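Local coordinates for protein phosphopantetheine adenylyltransferase (Archaeoglobus fulgidus, PDB 3DO8) that probably transfers an adenylyl group reversibly from ATP to 4'-phosphopantetheine, giving dephospho-CoA and pyrophosphate in coenzyme A biosynthesis, at residues Ala23-Gly28 / Thr134-Gly139; Glu88-Ser93 / Glu98-Ile103. All coordinates share one frame; numbering follows the deposited sequence.

Contact 1. Residues Ala23-Gly28 / Thr134-Gly139; sequences AIKLGG and TRIKRG
The last turn of helix 14-27 meets an irregular run of chain, with K25 and G139 the nearest pair of CA atoms at 7.6 Å. K25 does nearly all the reaching. Its CG lies anti to the carbonyl carbon (chi1 -74°) and the chain beyond is fully extended, which carries the ammonium past G139 to the backbone of K137. There K25 NZ donates a hydrogen bond of 3.1 Å to K137 O, with a C=O...N angle of 148° and the donor tilted 30° from the carbonyl plane. On the way K25 CE passes 3.0 Å from G139 O, a close approach to a buried carbonyl that finds no hydrogen-bond partner in the model. I136 brings its CG2 methyl to 4.0 Å from K25 NZ. The sheet and helices here form the Rossmann-like nucleotidyltransferase fold of the HUP clan, and 134-139 is chain following strand 116-121 that comes back past helix 14-27. D21, one turn earlier on that helix, forms a salt bridge with K25 NZ, so the ammonium joins a helix carboxylate to a loop carbonyl. Shortening K25 to an alanine would probably leave K137 O without this donor and D21 without its lysine mate. The backbone conformation at G139 suits glycine, since a CB there would collide with R138 O.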
ATOM      1  N   ALA A  23       6.292  -1.370  -3.088  1.00 11.24           N
ATOM      2  CA  ALA A  23       7.305  -1.959  -2.213  1.00 11.85           C
ATOM      3  C   ALA A  23       8.577  -1.112  -2.204  1.00 11.80           C
ATOM      4  O   ALA A  23       9.161  -0.890  -1.150  1.00 12.41           O
ATOM      5  CB  ALA A  23       7.621  -3.393  -2.612  1.00 12.84           C
ATOM      6  N   ILE A  24       9.022  -0.646  -3.376  1.00 12.42           N
ATOM      7  CA  ILE A  24      10.237   0.142  -3.464  1.00 12.68           C
ATOM      8  C   ILE A  24      10.080   1.531  -2.865  1.00 12.17           C
ATOM      9  O   ILE A  24      11.006   2.049  -2.229  1.00 13.55           O
ATOM     10  CB  ILE A  24      10.787   0.191  -4.912  1.00 13.00           C
ATOM     11  CG1 ILE A  24      11.223  -1.228  -5.314  1.00 13.51           C
ATOM     12  CG2 ILE A  24      11.919   1.174  -5.007  1.00 13.87           C
ATOM     13  CD1 ILE A  24      11.703  -1.417  -6.765  1.00 12.90           C
ATOM     14  N   LYS A  25       8.922   2.141  -3.058  1.00 12.40           N
ATOM     15  CA  LYS A  25       8.648   3.411  -2.429  1.00 13.51           C
ATOM     16  C   LYS A  25       8.658   3.262  -0.907  1.00 13.03           C
ATOM     17  O   LYS A  25       9.168   4.143  -0.197  1.00 15.22           O
ATOM     18  CB  LYS A  25       7.359   4.035  -2.987  1.00 13.95           C
ATOM     19  CG  LYS A  25       7.583   4.588  -4.404  1.00 14.39           C
ATOM     20  CD  LYS A  25       6.341   5.030  -5.126  1.00 15.16           C
ATOM     21  CE  LYS A  25       6.735   5.713  -6.445  1.00 17.97           C
ATOM     22  NZ  LYS A  25       5.591   5.883  -7.368  1.00 19.33           N
ATOM     23  N   LEU A  26       8.162   2.141  -0.390  1.00 13.14           N
ATOM     24  CA  LEU A  26       8.149   1.925   1.052  1.00 13.62           C
ATOM     25  C   LEU A  26       9.518   1.605   1.605  1.00 14.05           C
ATOM     26  O   LEU A  26       9.841   2.053   2.711  1.00 16.58           O
ATOM     27  CB  LEU A  26       7.190   0.784   1.450  1.00 12.95           C
ATOM     28  CG  LEU A  26       5.705   1.081   1.303  1.00 13.32           C
ATOM     29  CD1 LEU A  26       4.869  -0.197   1.591  1.00 15.92           C
ATOM     30  CD2 LEU A  26       5.265   2.251   2.189  1.00 18.05           C
ATOM     31  N   GLY A  27      10.289   0.778   0.887  1.00 15.19           N
ATOM     32  CA  GLY A  27      11.500   0.155   1.433  1.00 15.35           C
ATOM     33  C   GLY A  27      12.822   0.553   0.821  1.00 16.01           C
ATOM     34  O   GLY A  27      13.878   0.264   1.390  1.00 15.93           O
ATOM     35  N   GLY A  28      12.781   1.183  -0.349  1.00 15.76           N
ATOM     36  CA  GLY A  28      14.001   1.496  -1.086  1.00 16.84           C
ATOM     37  C   GLY A  28      14.726   0.216  -1.433  1.00 16.82           C
ATOM     38  O   GLY A  28      14.129  -0.726  -1.892  1.00 18.04           O
ATOM     39  N   THR A 134      -5.276   4.799 -13.527  1.00 35.08           N
ATOM     40  CA  THR A 134      -4.560   6.062 -13.652  1.00 34.89           C
ATOM     41  C   THR A 134      -3.066   5.747 -13.753  1.00 34.89           C
ATOM     42  O   THR A 134      -2.586   4.742 -13.195  1.00 33.50           O
ATOM     43  CB  THR A 134      -4.778   6.980 -12.424  1.00 34.27           C
ATOM     44  OG1 THR A 134      -4.531   6.224 -11.239  1.00 31.71           O
ATOM     45  CG2 THR A 134      -6.191   7.540 -12.368  1.00 32.67           C
ATOM     46  N   ARG A 135      -2.341   6.620 -14.449  1.00 35.42           N
ATOM     47  CA  ARG A 135      -0.915   6.443 -14.637  1.00 35.80           C
ATOM     48  C   ARG A 135      -0.228   6.608 -13.288  1.00 35.19           C
ATOM     49  O   ARG A 135      -0.652   7.432 -12.457  1.00 33.59           O
ATOM     50  CB  ARG A 135      -0.360   7.455 -15.639  1.00 36.40           C
ATOM     51  CG  ARG A 135       1.129   7.260 -15.926  1.00 37.17           C
ATOM     52  CD  ARG A 135       1.575   7.977 -17.213  1.00 40.02           C
ATOM     53  NE  ARG A 135       2.829   7.420 -17.743  1.00 42.01           N
ATOM     54  CZ  ARG A 135       2.933   6.405 -18.609  1.00 44.41           C
ATOM     55  NH1 ARG A 135       1.855   5.792 -19.102  1.00 45.28           N
ATOM     56  NH2 ARG A 135       4.143   5.999 -18.998  1.00 45.26           N
ATOM     57  N   ILE A 136       0.791   5.778 -13.058  1.00 34.68           N
ATOM     58  CA  ILE A 136       1.665   5.925 -11.906  1.00 35.32           C
ATOM     59  C   ILE A 136       3.084   6.170 -12.412  1.00 35.33           C
ATOM     60  O   ILE A 136       3.614   5.389 -13.215  1.00 34.30           O
ATOM     61  CB  ILE A 136       1.694   4.674 -11.019  1.00 34.95           C
ATOM     62  CG1 ILE A 136       0.317   4.401 -10.396  1.00 35.36           C
ATOM     63  CG2 ILE A 136       2.737   4.846  -9.929  1.00 33.98           C
ATOM     64  CD1 ILE A 136       0.079   2.933 -10.071  1.00 35.48           C
ATOM     65  N   LYS A 137       3.693   7.254 -11.945  1.00 36.12           N
ATOM     66  CA  LYS A 137       5.078   7.539 -12.270  1.00 37.00           C
ATOM     67  C   LYS A 137       5.993   6.635 -11.433  1.00 37.12           C
ATOM     68  O   LYS A 137       6.131   6.829 -10.217  1.00 35.06           O
ATOM     69  CB  LYS A 137       5.373   9.017 -12.030  1.00 37.28           C
ATOM     70  CG  LYS A 137       4.530   9.939 -12.924  1.00 40.05           C
ATOM     71  CD  LYS A 137       5.198  10.232 -14.263  1.00 42.12           C
ATOM     72  CE  LYS A 137       6.308  11.267 -14.116  1.00 43.64           C
ATOM     73  NZ  LYS A 137       6.637  11.940 -15.409  1.00 44.11           N
ATOM     74  N   ARG A 138       6.586   5.633 -12.090  1.00 37.98           N
ATOM     75  CA  ARG A 138       7.509   4.697 -11.429  1.00 39.66           C
ATOM     76  C   ARG A 138       8.807   5.371 -11.059  1.00 40.40           C
ATOM     77  O   ARG A 138       9.336   6.185 -11.811  1.00 40.43           O
ATOM     78  CB  ARG A 138       7.867   3.513 -12.332  1.00 39.88           C
ATOM     79  CG  ARG A 138       6.699   2.738 -12.865  1.00 42.38           C
ATOM     80  CD  ARG A 138       5.642   2.549 -11.821  1.00 46.21           C
ATOM     81  NE  ARG A 138       4.690   1.515 -12.221  1.00 48.49           N
ATOM     82  CZ  ARG A 138       3.610   1.168 -11.524  1.00 49.41           C
ATOM     83  NH1 ARG A 138       3.298   1.773 -10.376  1.00 50.16           N
ATOM     84  NH2 ARG A 138       2.833   0.213 -11.990  1.00 49.38           N
ATOM     85  N   GLY A 139       9.324   5.001  -9.897  1.00 41.34           N
ATOM     86  CA  GLY A 139      10.604   5.497  -9.419  1.00 41.93           C
ATOM     87  C   GLY A 139      10.551   5.635  -7.915  1.00 42.65           C
ATOM     88  O   GLY A 139       9.539   5.339  -7.289  1.00 43.33           O
TER

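Contact 2. Residues Glu88-Ser93 / Glu98-Ile103; sequences EYLVVS and EMALKI
L90 and V92, two residues apart on strand 89-92, turn the same way and meet A100 and I103 on the inner side of helix 97-110. The contact across the two segments is entirely apolar. One methyl, L90 CD2, serves two partners: it lies 3.9 Å from A100 CB and 3.8 Å from I103 CD1. The first torsion of the leucine sets CG opposite the backbone N (chi1 174°), and the second turns CD2 to the helix. V92 contributes CG1, 4.0 Å from A100 CB, so the alanine methyl touches both strand residues.

Strand and helix axes come within 9.4 Å and run nearly antiparallel, at 157°; the closest CA atoms, those of V92 and A100, are 7.3 Å apart. This is the strand-to-helix half of the right-handed beta-alpha-beta crossover that leads on to strand 116-121, and I117 of that strand packs on both V92 and A100.

All four touching residues are buried, and no hydrogen bond links the segments. The helix is therefore held to the strand here by methyl-to-methyl packing, and the small A100 is consistent with the close spacing of V92 and A100.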
ATOM      1  N   GLU A  88       8.890  -4.833   8.295  1.00 13.81           N
ATOM      2  CA  GLU A  88       7.973  -3.770   8.689  1.00 14.23           C
ATOM      3  C   GLU A  88       6.645  -3.813   7.900  1.00 12.95           C
ATOM      4  O   GLU A  88       5.573  -3.641   8.476  1.00 13.84           O
ATOM      5  CB  GLU A  88       8.635  -2.407   8.517  1.00 15.08           C
ATOM      6  CG  GLU A  88       7.810  -1.267   9.035  1.00 17.83           C
ATOM      7  CD  GLU A  88       8.614   0.043   9.165  1.00 20.60           C
ATOM      8  OE1 GLU A  88       9.869   0.012   9.036  1.00 27.86           O
ATOM      9  OE2 GLU A  88       7.996   1.105   9.388  1.00 28.57           O
ATOM     10  N   TYR A  89       6.741  -4.026   6.587  1.00 11.81           N
ATOM     11  CA  TYR A  89       5.592  -4.042   5.685  1.00 11.27           C
ATOM     12  C   TYR A  89       5.662  -5.325   4.843  1.00 11.40           C
ATOM     13  O   TYR A  89       6.751  -5.762   4.457  1.00 10.90           O
ATOM     14  CB  TYR A  89       5.644  -2.838   4.722  1.00 11.70           C
ATOM     15  CG  TYR A  89       5.392  -1.501   5.392  1.00 12.19           C
ATOM     16  CD1 TYR A  89       4.161  -1.214   5.954  1.00 12.35           C
ATOM     17  CD2 TYR A  89       6.389  -0.530   5.461  1.00 13.35           C
ATOM     18  CE1 TYR A  89       3.908  -0.005   6.542  1.00 13.25           C
ATOM     19  CE2 TYR A  89       6.153   0.690   6.083  1.00 15.02           C
ATOM     20  CZ  TYR A  89       4.895   0.943   6.616  1.00 13.79           C
ATOM     21  OH  TYR A  89       4.570   2.149   7.238  1.00 15.53           O
ATOM     22  N   LEU A  90       4.485  -5.847   4.523  1.00 10.72           N
ATOM     23  CA  LEU A  90       4.314  -6.951   3.600  1.00 11.33           C
ATOM     24  C   LEU A  90       3.326  -6.472   2.550  1.00 10.59           C
ATOM     25  O   LEU A  90       2.160  -6.174   2.869  1.00 10.36           O
ATOM     26  CB  LEU A  90       3.750  -8.169   4.331  1.00 11.48           C
ATOM     27  CG  LEU A  90       3.340  -9.427   3.520  1.00 13.14           C
ATOM     28  CD1 LEU A  90       4.394  -9.933   2.524  1.00 16.06           C
ATOM     29  CD2 LEU A  90       2.853 -10.554   4.496  1.00 14.77           C
ATOM     30  N   VAL A  91       3.812  -6.335   1.326  1.00 11.25           N
ATOM     31  CA  VAL A  91       3.054  -5.784   0.216  1.00 11.78           C
ATOM     32  C   VAL A  91       2.467  -6.953  -0.571  1.00 12.13           C
ATOM     33  O   VAL A  91       3.210  -7.833  -1.015  1.00 13.11           O
ATOM     34  CB  VAL A  91       3.919  -4.901  -0.721  1.00 11.91           C
ATOM     35  CG1 VAL A  91       3.082  -4.507  -1.979  1.00 14.39           C
ATOM     36  CG2 VAL A  91       4.398  -3.678   0.047  1.00 13.13           C
ATOM     37  N   VAL A  92       1.140  -6.937  -0.717  1.00 11.12           N
ATOM     38  CA  VAL A  92       0.390  -8.034  -1.313  1.00 11.34           C
ATOM     39  C   VAL A  92      -0.695  -7.528  -2.257  1.00 12.37           C
ATOM     40  O   VAL A  92      -1.017  -6.375  -2.268  1.00 12.98           O
ATOM     41  CB  VAL A  92      -0.249  -8.946  -0.218  1.00 11.68           C
ATOM     42  CG1 VAL A  92       0.860  -9.610   0.566  1.00 13.42           C
ATOM     43  CG2 VAL A  92      -1.180  -8.181   0.671  1.00 12.28           C
ATOM     44  N   SER A  93      -1.203  -8.434  -3.079  1.00 14.03           N
ATOM     45  CA  SER A  93      -2.295  -8.163  -3.991  1.00 14.54           C
ATOM     46  C   SER A  93      -3.536  -8.841  -3.446  1.00 15.11           C
ATOM     47  O   SER A  93      -3.474  -9.531  -2.432  1.00 15.71           O
ATOM     48  CB  SER A  93      -1.969  -8.743  -5.351  1.00 16.06           C
ATOM     49  OG  SER A  93      -2.079 -10.141  -5.328  1.00 18.04           O
ATOM     50  N   GLU A  98      -5.118 -13.101   1.601  1.00 14.09           N
ATOM     51  CA  GLU A  98      -5.498 -14.098   2.595  1.00 14.94           C
ATOM     52  C   GLU A  98      -4.249 -14.741   3.197  1.00 13.33           C
ATOM     53  O   GLU A  98      -4.206 -15.020   4.410  1.00 14.13           O
ATOM     54  CB  GLU A  98      -6.426 -15.146   1.981  1.00 15.29           C
ATOM     55  CG  GLU A  98      -7.822 -14.586   1.777  1.00 18.61           C
ATOM     56  CD  GLU A  98      -8.713 -15.477   0.902  1.00 19.35           C
ATOM     57  OE1 GLU A  98      -8.407 -15.631  -0.297  1.00 27.21           O
ATOM     58  OE2 GLU A  98      -9.706 -16.007   1.422  1.00 25.66           O
ATOM     59  N   MET A  99      -3.225 -14.969   2.377  1.00 14.45           N
ATOM     60  CA  MET A  99      -2.008 -15.601   2.876  1.00 13.61           C
ATOM     61  C   MET A  99      -1.295 -14.632   3.827  1.00 13.41           C
ATOM     62  O   MET A  99      -0.716 -15.064   4.836  1.00 12.92           O
ATOM     63  CB  MET A  99      -1.079 -16.058   1.766  1.00 13.90           C
ATOM     64  CG  MET A  99       0.182 -16.792   2.268  1.00 15.51           C
ATOM     65  SD  MET A  99      -0.148 -18.465   2.935  1.00 13.60           S
ATOM     66  CE  MET A  99       1.101 -18.592   4.235  1.00 19.76           C
ATOM     67  N   ALA A 100      -1.331 -13.337   3.525  1.00 11.89           N
ATOM     68  CA  ALA A 100      -0.772 -12.327   4.453  1.00 12.65           C
ATOM     69  C   ALA A 100      -1.437 -12.393   5.828  1.00 12.02           C
ATOM     70  O   ALA A 100      -0.783 -12.307   6.857  1.00 11.38           O
ATOM     71  CB  ALA A 100      -0.957 -10.941   3.893  1.00 13.36           C
ATOM     72  N   LEU A 101      -2.757 -12.500   5.850  1.00 12.49           N
ATOM     73  CA  LEU A 101      -3.439 -12.617   7.138  1.00 12.91           C
ATOM     74  C   LEU A 101      -2.979 -13.873   7.883  1.00 12.58           C
ATOM     75  O   LEU A 101      -2.764 -13.837   9.091  1.00 13.21           O
ATOM     76  CB  LEU A 101      -4.946 -12.646   6.967  1.00 13.70           C
ATOM     77  CG  LEU A 101      -5.539 -11.352   6.370  1.00 14.39           C
ATOM     78  CD1 LEU A 101      -7.027 -11.615   6.063  1.00 17.21           C
ATOM     79  CD2 LEU A 101      -5.328 -10.137   7.272  1.00 15.43           C
ATOM     80  N   LYS A 102      -2.804 -14.954   7.143  1.00 12.71           N
ATOM     81  CA  LYS A 102      -2.308 -16.233   7.708  1.00 13.30           C
ATOM     82  C   LYS A 102      -0.882 -16.086   8.285  1.00 12.90           C
ATOM     83  O   LYS A 102      -0.561 -16.614   9.378  1.00 12.75           O
ATOM     84  CB  LYS A 102      -2.380 -17.361   6.666  1.00 14.96           C
ATOM     85  CG  LYS A 102      -1.898 -18.712   7.129  1.00 16.12           C
ATOM     86  CD  LYS A 102      -2.802 -19.290   8.154  1.00 20.18           C
ATOM     87  CE  LYS A 102      -2.653 -20.807   8.231  1.00 20.75           C
ATOM     88  NZ  LYS A 102      -3.650 -21.361   9.177  1.00 23.62           N
ATOM     89  N   ILE A 103      -0.042 -15.397   7.532  1.00 11.64           N
ATOM     90  CA  ILE A 103       1.315 -15.066   7.984  1.00 11.86           C
ATOM     91  C   ILE A 103       1.278 -14.383   9.374  1.00 11.89           C
ATOM     92  O   ILE A 103       1.983 -14.793  10.291  1.00 11.81           O
ATOM     93  CB  ILE A 103       2.087 -14.249   6.940  1.00 11.04           C
ATOM     94  CG1 ILE A 103       2.490 -15.141   5.732  1.00 11.84           C
ATOM     95  CG2 ILE A 103       3.306 -13.585   7.571  1.00 12.00           C
ATOM     96  CD1 ILE A 103       2.863 -14.401   4.429  1.00 11.87           C
TER

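How the contacts relate
Contact 2 is nested in sequence inside the long loop closed by contact 1, and their centres are 18 Å apart. They meet through helix 14-27 and strand 89-92: L26 CD1 lies 3.8 Å from V91 CG2 and 4.1 Å from Y89 CG. V91 points away from helix 97-110, so the strand is packed by that helix on one face and helix 14-27 on the other. The second subunit connects them again: K137 N hydrogen-bonds to E88 OE2 of the other subunit, and Y89 OH hydrogen-bonds to D21 OD2 of the other subunit. T134 ends an ISST sequence resembling the ISSTxxR signature of nucleotidyltransferases, so 134-139 probably runs on from the nucleotide-binding region; contact 2 is core packing.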